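PDB 6MFI: metallo-beta-lactamase from Simiduia agarivorans, which probably hydrolyses beta-lactam antibiotics, using a pair of zinc ions in its active site, as other class B3 metallo-beta-lactamases do. Local coordinates for residues H108-H112 / I113-G117; L166-D169 / G170-I173. One frame throughout, in Å; residues are numbered along the deposited sequence.

Contact 1: residues H108-H112 / I113-G117; sequences HSHEH and IDHVG. With ZN (zinc ion), chain C; ZN (zinc ion), chain B.
H110 and H115 meet as an offset edge-to-face pair within the HxHxDH motif of the metallo-beta-lactamase superfamily: the edge of the H115 ring is turned toward the face of H110, with the planes 79° apart and CD2 of H115 3.0 Å from NE2 of H110. The two nitrogens nearby do not bond to each other, because each NE2 binds its own zinc ion. With CG of H110 between the backbone N and carbonyl carbon (chi1 63°), the ring is swung toward the helix, and its ND1 is hydrogen-bonded to D212. H112 binds the same zinc as H110 through ND1, at 2.0 Å, while its NE2 is hydrogen-bonded to D149. D114 serves the second zinc through OD2, also at 2.0 Å, and its CG lies over one face of the H115 ring, toward the rim. H188 and H253 complete the two sites, and one water bridges the ions.

Beneath the metals the packing is close. H112 is the N-cap of helix 113-116, and its carbonyl O accepts from H115 N and V116 N, each at 3.0 Å; the second donor lies nearly along the C=O axis. V116 packs back against the loop, CG2 3.2 Å from O of H112 and CG1 3.7 Å from CB of H108. On the looser side stands I113, the one residue of the ten that is not buried, whose side chain sets out away from the loop, with only CB touching H112.

Chemically, one short turn thus supplies four of the six protein ligands, two to each zinc, while the backbone carbonyl of H112 receives N-H groups from the helix. The shared water, 2.0 Å from either zinc, would probably be polarised by both ions, which is consistent with the role proposed for a bridging solvent nucleophile in dinuclear enzymes of this family.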
ATOM      1  N   HIS A 108       4.356  -4.608  -2.272  1.00 10.22           N
ATOM      2  CA  HIS A 108       4.595  -3.393  -1.509  1.00 10.34           C
ATOM      3  C   HIS A 108       3.929  -2.209  -2.192  1.00 10.99           C
ATOM      4  O   HIS A 108       3.707  -2.212  -3.406  1.00 11.13           O
ATOM      5  CB  HIS A 108       6.096  -3.113  -1.350  1.00 10.36           C
ATOM      6  CG  HIS A 108       6.777  -2.722  -2.626  1.00 10.11           C
ATOM      7  ND1 HIS A 108       6.665  -1.462  -3.175  1.00 10.17           N
ATOM      8  CD2 HIS A 108       7.579  -3.424  -3.461  1.00 10.20           C
ATOM      9  CE1 HIS A 108       7.363  -1.408  -4.294  1.00 10.62           C
ATOM     10  NE2 HIS A 108       7.929  -2.585  -4.490  1.00 10.66           N
ATOM     11  N   SER A 109       3.617  -1.190  -1.392  1.00 11.20           N
ATOM     12  CA  SER A 109       3.190   0.096  -1.925  1.00 12.01           C
ATOM     13  C   SER A 109       4.418   0.928  -2.267  1.00 11.83           C
ATOM     14  O   SER A 109       4.763   1.080  -3.444  1.00 11.91           O
ATOM     15  CB  SER A 109       2.299   0.830  -0.921  1.00 12.22           C
ATOM     16  OG  SER A 109       2.948   0.971   0.330  1.00 12.41           O
ATOM     17  N   HIS A 110       5.088   1.463  -1.248  1.00 11.57           N
ATOM     18  CA  HIS A 110       6.359   2.146  -1.440  1.00 11.12           C
ATOM     19  C   HIS A 110       7.306   1.769  -0.308  1.00 10.86           C
ATOM     20  O   HIS A 110       6.891   1.274   0.742  1.00 11.36           O
ATOM     21  CB  HIS A 110       6.186   3.668  -1.536  1.00 11.30           C
ATOM     22  CG  HIS A 110       5.629   4.304  -0.302  1.00 11.21           C
ATOM     23  ND1 HIS A 110       4.292   4.601  -0.158  1.00 11.36           N
ATOM     24  CD2 HIS A 110       6.232   4.722   0.836  1.00 11.35           C
ATOM     25  CE1 HIS A 110       4.093   5.164   1.021  1.00 11.56           C
ATOM     26  NE2 HIS A 110       5.255   5.250   1.643  1.00 11.27           N
ATOM     27  N   GLU A 111       8.593   2.022  -0.541  1.00 10.37           N
ATOM     28  CA  GLU A 111       9.684   1.465   0.260  1.00 10.57           C
ATOM     29  C   GLU A 111      10.008   2.286   1.502  1.00 10.81           C
ATOM     30  O   GLU A 111      11.182   2.458   1.842  1.00 10.69           O
ATOM     31  CB  GLU A 111      10.922   1.310  -0.620  1.00 11.44           C
ATOM     32  CG  GLU A 111      11.379   2.598  -1.300  1.00 12.73           C
ATOM     33  CD  GLU A 111      10.683   2.861  -2.624  1.00 13.44           C
ATOM     34  OE1 GLU A 111      11.317   3.462  -3.516  1.00 14.26           O
ATOM     35  OE2 GLU A 111       9.505   2.473  -2.774  1.00 13.63           O
ATOM     36  N   HIS A 112       9.006   2.796   2.210  1.00 11.04           N
ATOM     37  CA  HIS A 112       9.248   3.488   3.466  1.00 12.32           C
ATOM     38  C   HIS A 112       9.096   2.523   4.637  1.00 11.31           C
ATOM     39  O   HIS A 112       8.389   1.516   4.550  1.00  9.50           O
ATOM     40  CB  HIS A 112       8.299   4.677   3.628  1.00 14.45           C
ATOM     41  CG  HIS A 112       8.771   5.920   2.942  1.00 17.26           C
ATOM     42  ND1 HIS A 112       8.082   7.113   3.004  1.00 18.65           N
ATOM     43  CD2 HIS A 112       9.864   6.158   2.179  1.00 18.04           C
ATOM     44  CE1 HIS A 112       8.729   8.030   2.308  1.00 18.79           C
ATOM     45  NE2 HIS A 112       9.814   7.477   1.797  1.00 18.52           N
ATOM     46  N   ILE A 113       9.772   2.850   5.743  1.00 11.70           N
ATOM     47  CA  ILE A 113       9.876   1.922   6.868  1.00 12.04           C
ATOM     48  C   ILE A 113       8.511   1.629   7.479  1.00 11.96           C
ATOM     49  O   ILE A 113       8.285   0.537   8.013  1.00  9.68           O
ATOM     50  CB  ILE A 113      10.861   2.474   7.921  1.00 13.12           C
ATOM     51  CG1 ILE A 113      11.055   1.470   9.061  1.00 13.06           C
ATOM     52  CG2 ILE A 113      10.384   3.817   8.456  1.00 14.03           C
ATOM     53  CD1 ILE A 113      11.964   1.961  10.166  1.00 13.89           C
ATOM     54  N   ASP A 114       7.577   2.580   7.408  1.00 12.51           N
ATOM     55  CA  ASP A 114       6.269   2.355   8.008  1.00 12.69           C
ATOM     56  C   ASP A 114       5.399   1.404   7.196  1.00 11.33           C
ATOM     57  O   ASP A 114       4.314   1.041   7.660  1.00 11.00           O
ATOM     58  CB  ASP A 114       5.537   3.684   8.207  1.00 13.91           C
ATOM     59  CG  ASP A 114       5.442   4.497   6.934  1.00 15.59           C
ATOM     60  OD1 ASP A 114       6.452   4.588   6.208  1.00 16.05           O
ATOM     61  OD2 ASP A 114       4.355   5.050   6.663  1.00 17.10           O
ATOM     62  N   HIS A 115       5.844   0.988   6.013  1.00 10.32           N
ATOM     63  CA  HIS A 115       5.076   0.077   5.174  1.00 10.37           C
ATOM     64  C   HIS A 115       5.796  -1.223   4.850  1.00  9.83           C
ATOM     65  O   HIS A 115       5.130  -2.240   4.647  1.00  8.64           O
ATOM     66  CB  HIS A 115       4.686   0.765   3.857  1.00 11.07           C
ATOM     67  CG  HIS A 115       3.912   2.032   4.045  1.00 11.94           C
ATOM     68  ND1 HIS A 115       2.660   2.062   4.622  1.00 12.24           N
ATOM     69  CD2 HIS A 115       4.216   3.314   3.740  1.00 12.51           C
ATOM     70  CE1 HIS A 115       2.226   3.309   4.661  1.00 12.90           C
ATOM     71  NE2 HIS A 115       3.150   4.089   4.130  1.00 12.59           N
ATOM     72  N   VAL A 116       7.128  -1.222   4.795  1.00  9.78           N
ATOM     73  CA  VAL A 116       7.878  -2.418   4.427  1.00  9.76           C
ATOM     74  C   VAL A 116       8.946  -2.707   5.475  1.00  9.27           C
ATOM     75  O   VAL A 116       9.849  -3.519   5.245  1.00  8.94           O
ATOM     76  CB  VAL A 116       8.510  -2.271   3.031  1.00  9.56           C
ATOM     77  CG1 VAL A 116       7.432  -2.106   1.971  1.00  9.42           C
ATOM     78  CG2 VAL A 116       9.470  -1.093   3.008  1.00  9.77           C
ATOM     79  N   GLY A 117       8.847  -2.049   6.631  1.00  9.69           N
ATOM     80  CA  GLY A 117       9.858  -2.230   7.661  1.00  9.73           C
ATOM     81  C   GLY A 117       9.925  -3.652   8.184  1.00  9.83           C
ATOM     82  O   GLY A 117      11.005  -4.155   8.507  1.00 10.25           O
TER
HETATM   83 ZN    ZN C 402       6.069   6.953   2.780  0.82 10.05          ZN
HETATM   84 ZN    ZN B 401       3.680   6.038   5.024  1.00 10.69          ZN
HETATM   85  O   HOH W   1       5.364   7.015   4.630  1.00 11.01           O

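Contact 2: residues L166-D169 / G170-I173; sequences LVND and GDQI
The carboxylate of D171 grips N168 twice through a single oxygen. OD2 accepts from the backbone N of N168 at 2.8 Å, and also from N168 ND2 at 3.2 Å. The backbone donor stands well above the carboxylate plane, whereas the amide donor comes in on the syn side, closer to that plane, and both reach the oxygen from the same face. The two side chains lie alongside each other, their amide and carboxylate planes turned 79° apart. In D171, CG is set beside its own backbone N (chi1 -79°), which directs OD2 back over the start of the turn.

Within this clasp runs a type II beta turn from N168 to D171, closed by D171 N to N168 O at 3.2 Å. G170 takes the third position with phi 82°, the conformation that a type II turn reserves chiefly for glycine. D169, at the outer corner, sends its OD1 to the backbone N of A184.

Further out the contact becomes apolar and looser: CG2 of V167 and CD1 of I173 are 4.4 Å apart. These two buried side chains also pack against Y131 of strand 129-132 and W195 of strand 193-199, while backbone bonds from G170 and D171 to A182 fasten the turn to strand 178-184; the turn itself leads from strand 163-166 of one sheet to edge strand 172-175 of the other.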
ATOM      1  N   LEU A 166      11.459  -8.748  -9.855  1.00 19.56           N
ATOM      2  CA  LEU A 166      11.333  -7.318 -10.096  1.00 20.55           C
ATOM      3  C   LEU A 166      10.013  -7.019 -10.793  1.00 21.36           C
ATOM      4  O   LEU A 166       9.592  -7.753 -11.693  1.00 22.67           O
ATOM      5  CB  LEU A 166      12.502  -6.798 -10.936  1.00 21.72           C
ATOM      6  CG  LEU A 166      13.668  -6.175 -10.164  1.00 21.77           C
ATOM      7  CD1 LEU A 166      14.246  -7.156  -9.152  1.00 21.47           C
ATOM      8  CD2 LEU A 166      14.749  -5.688 -11.119  1.00 22.60           C
ATOM      9  N   VAL A 167       9.364  -5.936 -10.372  1.00 20.76           N
ATOM     10  CA  VAL A 167       8.062  -5.535 -10.892  1.00 19.78           C
ATOM     11  C   VAL A 167       8.231  -4.233 -11.661  1.00 19.36           C
ATOM     12  O   VAL A 167       8.652  -3.217 -11.092  1.00 17.95           O
ATOM     13  CB  VAL A 167       7.027  -5.375  -9.769  1.00 18.60           C
ATOM     14  CG1 VAL A 167       5.721  -4.847 -10.330  1.00 18.79           C
ATOM     15  CG2 VAL A 167       6.807  -6.697  -9.062  1.00 17.83           C
ATOM     16  N   ASN A 168       7.899  -4.260 -12.947  1.00 20.71           N
ATOM     17  CA  ASN A 168       7.932  -3.076 -13.787  1.00 22.55           C
ATOM     18  C   ASN A 168       6.516  -2.539 -13.977  1.00 23.32           C
ATOM     19  O   ASN A 168       5.533  -3.119 -13.509  1.00 23.71           O
ATOM     20  CB  ASN A 168       8.598  -3.390 -15.128  1.00 24.34           C
ATOM     21  CG  ASN A 168      10.017  -3.896 -14.968  1.00 24.69           C
ATOM     22  OD1 ASN A 168      10.967  -3.114 -14.930  1.00 24.96           O
ATOM     23  ND2 ASN A 168      10.170  -5.212 -14.870  1.00 24.90           N
ATOM     24  N   ASP A 169       6.415  -1.412 -14.677  1.00 23.75           N
ATOM     25  CA  ASP A 169       5.121  -0.779 -14.897  1.00 24.10           C
ATOM     26  C   ASP A 169       4.251  -1.647 -15.798  1.00 24.34           C
ATOM     27  O   ASP A 169       4.679  -2.067 -16.877  1.00 24.70           O
ATOM     28  CB  ASP A 169       5.306   0.606 -15.513  1.00 25.40           C
ATOM     29  CG  ASP A 169       3.993   1.335 -15.713  1.00 26.28           C
ATOM     30  OD1 ASP A 169       3.186   1.381 -14.761  1.00 25.21           O
ATOM     31  OD2 ASP A 169       3.767   1.862 -16.823  1.00 27.81           O
ATOM     32  N   GLY A 170       3.026  -1.916 -15.350  1.00 23.83           N
ATOM     33  CA  GLY A 170       2.098  -2.733 -16.101  1.00 24.72           C
ATOM     34  C   GLY A 170       2.278  -4.227 -15.946  1.00 24.27           C
ATOM     35  O   GLY A 170       1.523  -4.990 -16.562  1.00 24.81           O
ATOM     36  N   ASP A 171       3.246  -4.671 -15.148  1.00 23.42           N
ATOM     37  CA  ASP A 171       3.477  -6.098 -14.974  1.00 23.45           C
ATOM     38  C   ASP A 171       2.353  -6.734 -14.163  1.00 22.50           C
ATOM     39  O   ASP A 171       1.752  -6.105 -13.287  1.00 21.31           O
ATOM     40  CB  ASP A 171       4.818  -6.343 -14.285  1.00 23.22           C
ATOM     41  CG  ASP A 171       5.993  -6.212 -15.233  1.00 25.19           C
ATOM     42  OD1 ASP A 171       5.761  -6.059 -16.451  1.00 26.59           O
ATOM     43  OD2 ASP A 171       7.148  -6.266 -14.762  1.00 24.95           O
ATOM     44  N   GLN A 172       2.079  -7.998 -14.463  1.00 22.60           N
ATOM     45  CA  GLN A 172       1.039  -8.753 -13.784  1.00 21.99           C
ATOM     46  C   GLN A 172       1.646  -9.737 -12.792  1.00 20.60           C
ATOM     47  O   GLN A 172       2.751 -10.251 -12.992  1.00 20.89           O
ATOM     48  CB  GLN A 172       0.162  -9.505 -14.788  1.00 23.58           C
ATOM     49  CG  GLN A 172      -0.826  -8.623 -15.531  1.00 25.32           C
ATOM     50  CD  GLN A 172      -1.701  -9.408 -16.486  1.00 27.58           C
ATOM     51  OE1 GLN A 172      -1.931 -10.603 -16.297  1.00 27.81           O
ATOM     52  NE2 GLN A 172      -2.202  -8.739 -17.518  1.00 29.34           N
ATOM     53  N   ILE A 173       0.908  -9.992 -11.716  1.00 19.45           N
ATOM     54  CA  ILE A 173       1.290 -10.957 -10.692  1.00 18.96           C
ATOM     55  C   ILE A 173       0.216 -12.033 -10.653  1.00 19.02           C
ATOM     56  O   ILE A 173      -0.960 -11.735 -10.406  1.00 19.41           O
ATOM     57  CB  ILE A 173       1.459 -10.297  -9.315  1.00 18.52           C
ATOM     58  CG1 ILE A 173       2.691  -9.390  -9.305  1.00 18.71           C
ATOM     59  CG2 ILE A 173       1.557 -11.350  -8.226  1.00 17.93           C
ATOM     60  CD1 ILE A 173       4.005 -10.137  -9.371  1.00 18.76           C
TER

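Overall arrangement
Both contacts are local and lie in series along the chain, neither enclosing nor crossing the other. Residues 108-117 come first, forming the loop after strand 103-107 together with the short helix 113-116 that follows it. The chain then passes through helix 119-126, strand 129-132, helix 134-142 and strand 163-166 before residues 166-173 close the beta turn that carries it from the first sheet of the αββα sandwich to the second. The centres are about 17 Å apart, the nearest atoms about 6 Å, without touching. W195 relates them indirectly: its indole NE1 bonds to H108 O of contact 1, and its side chain packs on V167 and I173 of contact 2.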